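Hypothetical protein (Pseudomonas aeruginosa, PDB 2H9F) is probably a PrpF-type isomerase that acts on methylaconitate. Local coordinates at residues A[74-79]-A[84-89]; A[229-234]-A[244-249]. All coordinates share one frame; numbering follows the deposited sequence.

Interaction 1 of 2, residues A[74-79]-A[84-89]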
# COMPACT_ATOMS: atom_id res chain seq x y z
N ILE A 74 -17.41 5.50 9.60
CA ILE A 74 -18.67 6.29 9.57
C ILE A 74 -18.75 7.18 10.84
O ILE A 74 -18.57 6.69 11.95
CB ILE A 74 -19.94 5.39 9.53
CG1 ILE A 74 -19.88 4.42 8.33
CG2 ILE A 74 -21.21 6.30 9.44
CD1 ILE A 74 -20.96 3.32 8.37
N LEU A 75 -18.96 8.48 10.64
CA LEU A 75 -19.32 9.43 11.71
C LEU A 75 -20.73 9.95 11.46
O LEU A 75 -21.17 10.09 10.30
CB LEU A 75 -18.37 10.62 11.75
CG LEU A 75 -17.28 10.62 12.81
CD1 LEU A 75 -16.35 9.51 12.59
CD2 LEU A 75 -16.55 11.94 12.79
N SER A 76 -21.45 10.15 12.56
CA SER A 76 -22.77 10.75 12.56
C SER A 76 -22.91 11.57 13.85
O SER A 76 -22.15 11.36 14.82
CB SER A 76 -23.85 9.68 12.52
OG SER A 76 -23.78 8.83 13.65
N LYS A 77 -23.86 12.50 13.84
CA LYS A 77 -24.25 13.20 15.04
C LYS A 77 -24.70 12.19 16.07
O LYS A 77 -25.49 11.29 15.78
CB LYS A 77 -25.36 14.21 14.74
CG LYS A 77 -24.85 15.43 13.91
CD LYS A 77 -25.80 16.67 13.92
CE LYS A 77 -25.70 17.47 15.25
NZ LYS A 77 -24.51 18.39 15.33
N SER A 78 -24.19 12.32 17.28
CA SER A 78 -24.47 11.35 18.31
C SER A 78 -25.88 11.46 18.86
O SER A 78 -26.39 12.55 19.09
CB SER A 78 -23.52 11.56 19.45
OG SER A 78 -23.66 10.51 20.36
N SER A 79 -26.46 10.30 19.12
CA SER A 79 -27.71 10.18 19.87
C SER A 79 -27.43 10.09 21.37
O SER A 79 -28.31 10.26 22.20
CB SER A 79 -28.39 8.88 19.43
OG SER A 79 -27.36 7.92 19.11
N ASP A 84 -20.77 14.51 20.86
CA ASP A 84 -20.93 15.18 19.58
C ASP A 84 -21.14 14.22 18.42
O ASP A 84 -21.98 14.50 17.56
CB ASP A 84 -19.70 16.05 19.30
CG ASP A 84 -19.54 17.12 20.35
OD1 ASP A 84 -20.50 17.92 20.49
OD2 ASP A 84 -18.53 17.09 21.07
N VAL A 85 -20.36 13.14 18.35
CA VAL A 85 -20.43 12.23 17.21
C VAL A 85 -20.40 10.79 17.65
O VAL A 85 -19.78 10.45 18.65
CB VAL A 85 -19.27 12.47 16.23
CG1 VAL A 85 -19.44 13.89 15.56
CG2 VAL A 85 -17.89 12.29 16.93
N ASP A 86 -21.10 9.94 16.91
CA ASP A 86 -20.90 8.50 16.99
C ASP A 86 -19.87 8.09 15.94
O ASP A 86 -19.94 8.51 14.79
CB ASP A 86 -22.19 7.73 16.75
CG ASP A 86 -23.19 7.93 17.84
OD1 ASP A 86 -22.80 8.42 18.92
OD2 ASP A 86 -24.38 7.59 17.63
N TYR A 87 -18.95 7.23 16.35
CA TYR A 87 -17.80 6.83 15.58
C TYR A 87 -17.79 5.34 15.45
O TYR A 87 -17.74 4.61 16.43
CB TYR A 87 -16.54 7.36 16.27
CG TYR A 87 -15.24 6.68 15.95
CD1 TYR A 87 -14.88 6.40 14.66
CD2 TYR A 87 -14.34 6.35 16.96
CE1 TYR A 87 -13.67 5.80 14.38
CE2 TYR A 87 -13.13 5.73 16.69
CZ TYR A 87 -12.80 5.45 15.40
OH TYR A 87 -11.59 4.85 15.09
N LEU A 88 -17.91 4.88 14.21
CA LEU A 88 -17.96 3.47 13.88
C LEU A 88 -16.80 3.15 12.95
O LEU A 88 -16.60 3.85 11.97
CB LEU A 88 -19.28 3.17 13.18
CG LEU A 88 -19.96 1.82 13.37
CD1 LEU A 88 -20.15 1.46 14.82
CD2 LEU A 88 -21.30 1.85 12.61
N TYR A 89 -16.06 2.08 13.24
CA TYR A 89 -14.87 1.72 12.50
C TYR A 89 -15.00 0.28 11.98
O TYR A 89 -15.39 -0.64 12.71
CB TYR A 89 -13.68 1.95 13.41
CG TYR A 89 -12.55 1.02 13.21
CD1 TYR A 89 -11.81 1.03 12.04
CD2 TYR A 89 -12.20 0.12 14.21
CE1 TYR A 89 -10.74 0.15 11.85
CE2 TYR A 89 -11.14 -0.77 14.04
CZ TYR A 89 -10.42 -0.75 12.86
OH TYR A 89 -9.35 -1.62 12.70
O HOH W 1 -21.67 6.86 13.06
O HOH W 2 -25.71 8.13 15.09
O HOH W 3 -23.40 16.79 17.38
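Antiparallel pairing of strands 74-77 and 85-89, with Ile74 facing Leu88 and Ser76 facing Asp86, builds the hairpin of strands 71-77 and 85-92, between strands 20-26 and 131-139. Ile74 and Leu88 exchange two backbone hydrogen bonds. Ser76 and Asp86 do the same, and Asp86 N reaches Ser76 O at 2.7 Å. One further backbone bond, Ser78 N to Asp84 O, follows the last bridge pair, with the donor above the carbonyl plane.

Asp86 has the largest share of the contact. Its CG stands beside its own backbone N (chi1 -67°), and the carboxylate reaches across to the serines. Ser78 OG donates to Asp86 OD1 at 2.7 Å, meeting it from above the carboxylate plane. Ser78 OG also has Gln80 N as a partner. Ser79 OG makes a weak bond to Asp86 OD2. Water 2 joins Asp86 OD2 (2.9 Å) to Ser76 OG and Lys77 O, and water 1 links Ser76 OG to Asp86 O. The Ser76 and Asp86 end of this face is thus polar. Farther along it, Ile74 and Leu88 pack under helix 39-49.

The Leu75 and Tyr87 face packs on helix 106-118. Leu75 CD1 lies 4.0 Å from Tyr87 CD1, approaching the ring obliquely. This is an antiparallel beta hairpin with alternating hydrogen-bonded and non-hydrogen-bonded pairs, lying between two helices.

Interaction 2 of 2, residues A[229-234]-A[244-249]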
# COMPACT_ATOMS: atom_id res chain seq x y z
N ILE A 229 18.97 -3.87 38.39
CA ILE A 229 19.23 -5.01 37.53
C ILE A 229 20.48 -4.81 36.70
O ILE A 229 20.75 -5.60 35.81
CB ILE A 229 18.05 -5.32 36.60
CG1 ILE A 229 17.81 -4.17 35.62
CG2 ILE A 229 16.80 -5.66 37.43
CD1 ILE A 229 16.92 -4.56 34.48
N GLY A 230 21.21 -3.73 36.96
CA GLY A 230 22.55 -3.56 36.45
C GLY A 230 22.65 -2.68 35.24
O GLY A 230 23.64 -2.73 34.54
N TYR A 231 21.61 -1.90 34.99
CA TYR A 231 21.55 -1.02 33.84
C TYR A 231 21.43 0.44 34.27
O TYR A 231 21.09 0.78 35.39
CB TYR A 231 20.39 -1.40 32.90
CG TYR A 231 20.63 -2.71 32.19
CD1 TYR A 231 20.47 -3.92 32.86
CD2 TYR A 231 21.08 -2.76 30.88
CE1 TYR A 231 20.71 -5.14 32.23
CE2 TYR A 231 21.33 -3.97 30.24
CZ TYR A 231 21.15 -5.16 30.92
OH TYR A 231 21.41 -6.36 30.32
N ARG A 232 21.72 1.29 33.31
CA ARG A 232 21.82 2.70 33.50
C ARG A 232 20.49 3.34 33.15
O ARG A 232 20.13 4.37 33.69
CB ARG A 232 22.92 3.18 32.57
CG ARG A 232 23.06 4.61 32.46
CD ARG A 232 23.74 5.16 33.61
NE ARG A 232 24.33 6.43 33.18
CZ ARG A 232 24.67 7.40 34.01
NH1 ARG A 232 24.57 7.24 35.34
NH2 ARG A 232 25.13 8.53 33.49
N GLY A 233 19.76 2.71 32.23
CA GLY A 233 18.43 3.18 31.81
C GLY A 233 18.43 3.92 30.50
O GLY A 233 17.38 4.23 29.98
N THR A 234 19.64 4.24 30.00
CA THR A 234 19.87 4.96 28.76
C THR A 234 20.22 4.03 27.58
O THR A 234 20.31 4.47 26.44
CB THR A 234 21.03 5.96 28.94
OG1 THR A 234 22.20 5.26 29.34
CG2 THR A 234 20.68 6.97 30.01
N PRO A 244 22.98 -12.49 23.71
CA PRO A 244 22.03 -13.49 24.17
C PRO A 244 22.04 -13.72 25.69
O PRO A 244 21.01 -14.04 26.26
CB PRO A 244 22.46 -14.75 23.43
CG PRO A 244 23.14 -14.25 22.22
CD PRO A 244 23.83 -13.00 22.62
N GLN A 245 23.18 -13.57 26.35
CA GLN A 245 23.21 -13.77 27.79
C GLN A 245 22.33 -12.73 28.47
O GLN A 245 21.56 -13.08 29.36
CB GLN A 245 24.64 -13.78 28.36
CG GLN A 245 25.36 -15.14 28.16
CD GLN A 245 26.77 -15.15 28.76
OE1 GLN A 245 27.12 -14.31 29.59
NE2 GLN A 245 27.59 -16.12 28.33
N GLN A 246 22.43 -11.48 28.02
CA GLN A 246 21.59 -10.39 28.55
C GLN A 246 20.12 -10.65 28.30
O GLN A 246 19.28 -10.51 29.19
CB GLN A 246 21.98 -9.05 27.92
CG GLN A 246 23.22 -8.43 28.50
CD GLN A 246 23.59 -7.11 27.82
OE1 GLN A 246 22.98 -6.07 28.07
NE2 GLN A 246 24.59 -7.16 26.97
N LEU A 247 19.82 -11.05 27.08
CA LEU A 247 18.45 -11.27 26.67
C LEU A 247 17.82 -12.43 27.44
O LEU A 247 16.65 -12.36 27.82
CB LEU A 247 18.37 -11.50 25.16
CG LEU A 247 18.75 -10.31 24.25
CD1 LEU A 247 18.65 -10.70 22.76
CD2 LEU A 247 17.92 -9.04 24.56
N ALA A 248 18.60 -13.48 27.68
CA ALA A 248 18.13 -14.63 28.45
C ALA A 248 17.84 -14.22 29.89
O ALA A 248 16.89 -14.70 30.52
CB ALA A 248 19.17 -15.76 28.42
N ARG A 249 18.66 -13.34 30.42
CA ARG A 249 18.49 -12.83 31.77
C ARG A 249 17.20 -12.02 31.91
O ARG A 249 16.48 -12.14 32.90
CB ARG A 249 19.70 -11.95 32.14
CG ARG A 249 19.83 -11.61 33.60
CD ARG A 249 21.15 -10.88 33.88
NE ARG A 249 21.23 -10.41 35.26
CZ ARG A 249 20.91 -9.18 35.68
NH1 ARG A 249 20.48 -8.26 34.84
NH2 ARG A 249 21.03 -8.88 36.97
O HOH W 4 20.16 -8.65 31.33
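Tyr231 turns its CG anti to its carbonyl carbon (chi1 -69°), and the ring extends its hydroxyl to the side chain of Gln246 on helix 244-260. The extended chain of Gln246 brings its amide to the phenol. Arg249 starts on another course, with CG opposite the backbone N (chi1 -166°). Its chain stays extended to NE and delivers the guanidinium to the loop backbone.

Tyr231 OH donates to Gln246 OE1 at 2.8 Å. The bond lies in the amide carbonyl plane and uses a lone pair of OE1. The ring and amide planes are tilted to each other, and OE1 sits at the ring edge, 3.4 Å from Tyr231 CE2. Water 4 donates to Tyr231 OH and to Gln246 O, so the phenol oxygen has two partners here. Gln246 NE2 is turned to Asp243 OD2, which helps fix the way the amide faces.

Arg249 NH1 donates to Ile229 O at 2.8 Å, in the carbonyl plane. The same NH1 lies near the plane of the Tyr231 ring, at its edge, 4.1 Å from Tyr231 CE1. The two side chains run past each other in opposite directions, with ring and guanidinium planes tilted to each other.

Phe250 and Phe281 meet the Tyr231 ring, and Phe210 touches both Ile229 and Arg249. The contact joins an irregular loop to the first turns of a helix, through side-chain hydrogen bonds from one helix flank beside an aromatic cluster.

In the fold
From the N terminus, the chain first meets interaction 1. Strand 71-77 turns back through a seven-residue connection, 78-84, into strand 85-92, closing a short hairpin. Strand 20-26 pairs with its first strand and strand 131-139 with its second. Much later, strand 220-225 leads into the loop of interaction 2. The chain then passes through the short helix 238-241 and enters helix 244-260, so this contact closes a wider loop. The two closures follow in series and neither nest nor cross. Interactions 1 and 2 lie on opposite sides of the chain's centre, and the nearest atoms of interactions 1 and 2 are about 31 Å apart. Interaction 1 joins neighbouring strands, while interaction 2 ties a loop to a helix.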